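Local coordinates for uncharacterized protein, toxin (Helicobacter pylori, PDB 4LTT) that is a RelE-family toxin of the YafQ subfamily from a toxin-antitoxin system, binds copper, and probably cuts RNA as an endonuclease, at residues E58-V68 / R80-F88. Residues are numbered along the deposited sequence; the frame is centred on the assembly and turned at random.
Sequences ECHIKPDVLLV and RLGSHSELF
The central antiparallel hairpin of this RelE-type fold joins strand 65-72 to strand 75-82, and the chain then enters the C-terminal helix 84-88. Leu66 and Gly82 form a hydrogen-bonded pair, Leu66 N giving to Gly82 O at 2.8 Å and Gly82 N returning to Leu66 O. Val68 N meets Arg80 O almost straight (173°), while Arg80 N to Val68 O is a weak bond. On one face, with chi1 at -177°, the Leu81 branch points away from its own N and CD1 reaches 3.6 Å from Val65 CG1, also near Leu67 CB; Phe10 and Phe14 of helix 8-19 touch the same leucine. On the other face, Leu87 CD2 touches both Leu66 CB and Val68 CG2, at 3.9 and 3.8 Å. The Phe88 ring takes Leu66 CD1 at its edge and Val68 CG2 obliquely, and Glu58 OE1 comes to 3.3 Å from its CE2. Ser83 and Glu86 form a capping box, Glu86 N giving to Ser83 OG and Ser83 N to Glu86 OE1, at the start of the helix that carries His84. One water bridges His84 ND1 (2.8 Å) and Glu58 OE1; elsewhere both residues bind copper, absent here. Strand 57-60 and C-terminal helix thus unite the copper-site residues and predicted proton donor, His84, of a YafQ-like toxin.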
# COMPACT_ATOMS: atom_id res chain seq x y z
N GLU A 58 -0.82 5.59 -4.02
CA GLU A 58 0.48 4.96 -3.68
C GLU A 58 1.10 5.79 -2.51
O GLU A 58 1.07 7.02 -2.56
CB GLU A 58 1.45 5.08 -4.88
CG GLU A 58 2.82 4.40 -4.62
CD GLU A 58 3.87 4.95 -5.59
OE1 GLU A 58 3.90 4.42 -6.71
OE2 GLU A 58 4.63 5.88 -5.31
N CYS A 59 1.66 5.06 -1.52
CA CYS A 59 2.49 5.73 -0.53
C CYS A 59 3.75 4.89 -0.39
O CYS A 59 3.85 3.73 -0.83
CB CYS A 59 1.76 5.96 0.77
SG CYS A 59 1.27 4.49 1.65
N HIS A 60 4.75 5.52 0.20
CA HIS A 60 6.07 4.85 0.40
C HIS A 60 6.23 4.42 1.83
O HIS A 60 6.32 5.30 2.71
CB HIS A 60 7.17 5.83 0.21
CG HIS A 60 7.55 6.08 -1.16
ND1 HIS A 60 6.73 6.54 -2.06
CD2 HIS A 60 8.82 6.06 -1.74
CE1 HIS A 60 7.42 6.77 -3.21
NE2 HIS A 60 8.68 6.45 -2.98
N ILE A 61 6.26 3.16 2.06
CA ILE A 61 6.54 2.61 3.42
C ILE A 61 8.04 2.67 3.74
O ILE A 61 8.43 3.05 4.86
CB ILE A 61 5.96 1.21 3.54
CG1 ILE A 61 4.49 1.14 3.13
CG2 ILE A 61 6.17 0.62 4.97
CD1 ILE A 61 3.51 1.98 3.90
N LYS A 62 8.84 2.34 2.74
CA LYS A 62 10.30 2.45 2.75
C LYS A 62 10.63 2.89 1.30
O LYS A 62 9.86 2.75 0.41
CB LYS A 62 11.04 1.11 3.06
CG LYS A 62 10.49 0.39 4.26
CD LYS A 62 11.57 -0.43 4.94
CE LYS A 62 12.49 -1.29 4.11
NZ LYS A 62 12.82 -2.55 4.88
N PRO A 63 11.89 3.30 1.07
CA PRO A 63 12.19 3.68 -0.32
C PRO A 63 11.89 2.58 -1.41
O PRO A 63 11.39 2.90 -2.52
CB PRO A 63 13.69 4.10 -0.25
CG PRO A 63 13.94 4.43 1.17
CD PRO A 63 12.99 3.62 2.00
N ASP A 64 12.12 1.30 -1.09
CA ASP A 64 11.80 0.24 -2.04
C ASP A 64 10.56 -0.53 -1.67
O ASP A 64 10.37 -1.64 -2.16
CB ASP A 64 12.96 -0.75 -2.15
CG ASP A 64 14.12 -0.18 -2.89
OD1 ASP A 64 13.92 0.69 -3.76
OD2 ASP A 64 15.23 -0.70 -2.65
N VAL A 65 9.74 0.01 -0.76
CA VAL A 65 8.49 -0.67 -0.39
C VAL A 65 7.32 0.33 -0.53
O VAL A 65 7.19 1.21 0.33
CB VAL A 65 8.54 -1.28 1.01
CG1 VAL A 65 7.20 -2.01 1.20
CG2 VAL A 65 9.63 -2.31 1.13
N LEU A 66 6.56 0.17 -1.60
CA LEU A 66 5.43 1.00 -1.91
C LEU A 66 4.17 0.27 -1.62
O LEU A 66 4.09 -0.92 -1.93
CB LEU A 66 5.48 1.39 -3.37
CG LEU A 66 6.78 1.99 -3.87
CD1 LEU A 66 6.69 2.22 -5.34
CD2 LEU A 66 7.19 3.20 -3.14
N LEU A 67 3.18 0.95 -1.05
CA LEU A 67 1.85 0.37 -0.83
C LEU A 67 0.92 1.00 -1.89
O LEU A 67 0.81 2.24 -1.98
CB LEU A 67 1.39 0.73 0.58
CG LEU A 67 -0.08 0.33 0.87
CD1 LEU A 67 -0.24 -1.18 0.90
CD2 LEU A 67 -0.55 0.98 2.18
N VAL A 68 0.21 0.16 -2.63
CA VAL A 68 -0.82 0.61 -3.60
C VAL A 68 -2.15 0.26 -3.01
O VAL A 68 -2.36 -0.93 -2.60
CB VAL A 68 -0.60 -0.02 -4.98
CG1 VAL A 68 -1.71 0.42 -5.93
CG2 VAL A 68 0.76 0.39 -5.54
N ARG A 80 -1.06 -3.89 -3.57
CA ARG A 80 0.29 -4.38 -3.78
C ARG A 80 1.13 -3.77 -2.69
O ARG A 80 0.85 -2.70 -2.14
CB ARG A 80 0.93 -3.85 -5.12
CG ARG A 80 0.32 -4.33 -6.42
CD ARG A 80 0.37 -5.83 -6.52
NE ARG A 80 1.72 -6.40 -6.41
CZ ARG A 80 2.58 -6.69 -7.38
NH1 ARG A 80 2.26 -6.45 -8.66
NH2 ARG A 80 3.71 -7.34 -7.10
N LEU A 81 2.26 -4.44 -2.41
CA LEU A 81 3.25 -3.94 -1.47
C LEU A 81 4.60 -4.40 -1.97
O LEU A 81 4.92 -5.60 -1.94
CB LEU A 81 2.97 -4.56 -0.11
CG LEU A 81 3.91 -4.05 1.04
CD1 LEU A 81 3.61 -2.59 1.43
CD2 LEU A 81 3.75 -4.98 2.28
N GLY A 82 5.41 -3.51 -2.47
CA GLY A 82 6.72 -3.98 -3.02
C GLY A 82 7.43 -2.85 -3.72
O GLY A 82 7.10 -1.68 -3.59
N SER A 83 8.50 -3.18 -4.45
CA SER A 83 9.33 -2.18 -5.08
C SER A 83 8.64 -1.57 -6.32
O SER A 83 7.78 -2.16 -6.91
CB SER A 83 10.67 -2.77 -5.53
OG SER A 83 10.48 -3.65 -6.56
N HIS A 84 9.16 -0.44 -6.75
CA HIS A 84 8.70 0.15 -7.98
C HIS A 84 8.82 -0.82 -9.15
O HIS A 84 7.90 -1.00 -9.92
CB HIS A 84 9.51 1.39 -8.24
CG HIS A 84 9.25 1.99 -9.56
ND1 HIS A 84 8.12 2.67 -9.85
CD2 HIS A 84 10.03 2.04 -10.64
CE1 HIS A 84 8.19 3.10 -11.09
NE2 HIS A 84 9.36 2.76 -11.58
N SER A 85 9.93 -1.56 -9.21
CA SER A 85 10.09 -2.48 -10.31
C SER A 85 9.11 -3.61 -10.28
O SER A 85 8.52 -3.98 -11.28
CB SER A 85 11.51 -3.04 -10.29
OG SER A 85 11.71 -4.08 -11.24
N GLU A 86 8.83 -4.16 -9.07
CA GLU A 86 7.90 -5.23 -8.93
C GLU A 86 6.50 -4.82 -9.25
O GLU A 86 5.73 -5.58 -9.84
CB GLU A 86 7.94 -5.74 -7.45
CG GLU A 86 9.24 -6.48 -7.14
CD GLU A 86 9.53 -6.66 -5.67
OE1 GLU A 86 8.85 -6.06 -4.77
OE2 GLU A 86 10.56 -7.35 -5.38
N LEU A 87 6.13 -3.61 -8.90
CA LEU A 87 4.75 -3.13 -9.07
C LEU A 87 4.48 -2.59 -10.44
O LEU A 87 3.38 -2.81 -10.93
CB LEU A 87 4.44 -2.08 -8.01
CG LEU A 87 3.98 -2.64 -6.64
CD1 LEU A 87 4.74 -3.83 -6.13
CD2 LEU A 87 4.01 -1.50 -5.60
N PHE A 88 5.45 -1.90 -11.01
CA PHE A 88 5.18 -1.11 -12.23
C PHE A 88 6.05 -1.51 -13.40
O PHE A 88 5.72 -1.12 -14.59
CB PHE A 88 5.31 0.38 -11.95
CG PHE A 88 4.40 0.86 -10.85
CD1 PHE A 88 3.01 0.83 -10.98
CD2 PHE A 88 4.90 1.24 -9.60
CE1 PHE A 88 2.15 1.19 -9.93
CE2 PHE A 88 4.02 1.67 -8.59
CZ PHE A 88 2.68 1.69 -8.78
O HOH W 1 6.26 4.39 -8.56
O HOH W 2 11.26 0.91 -5.24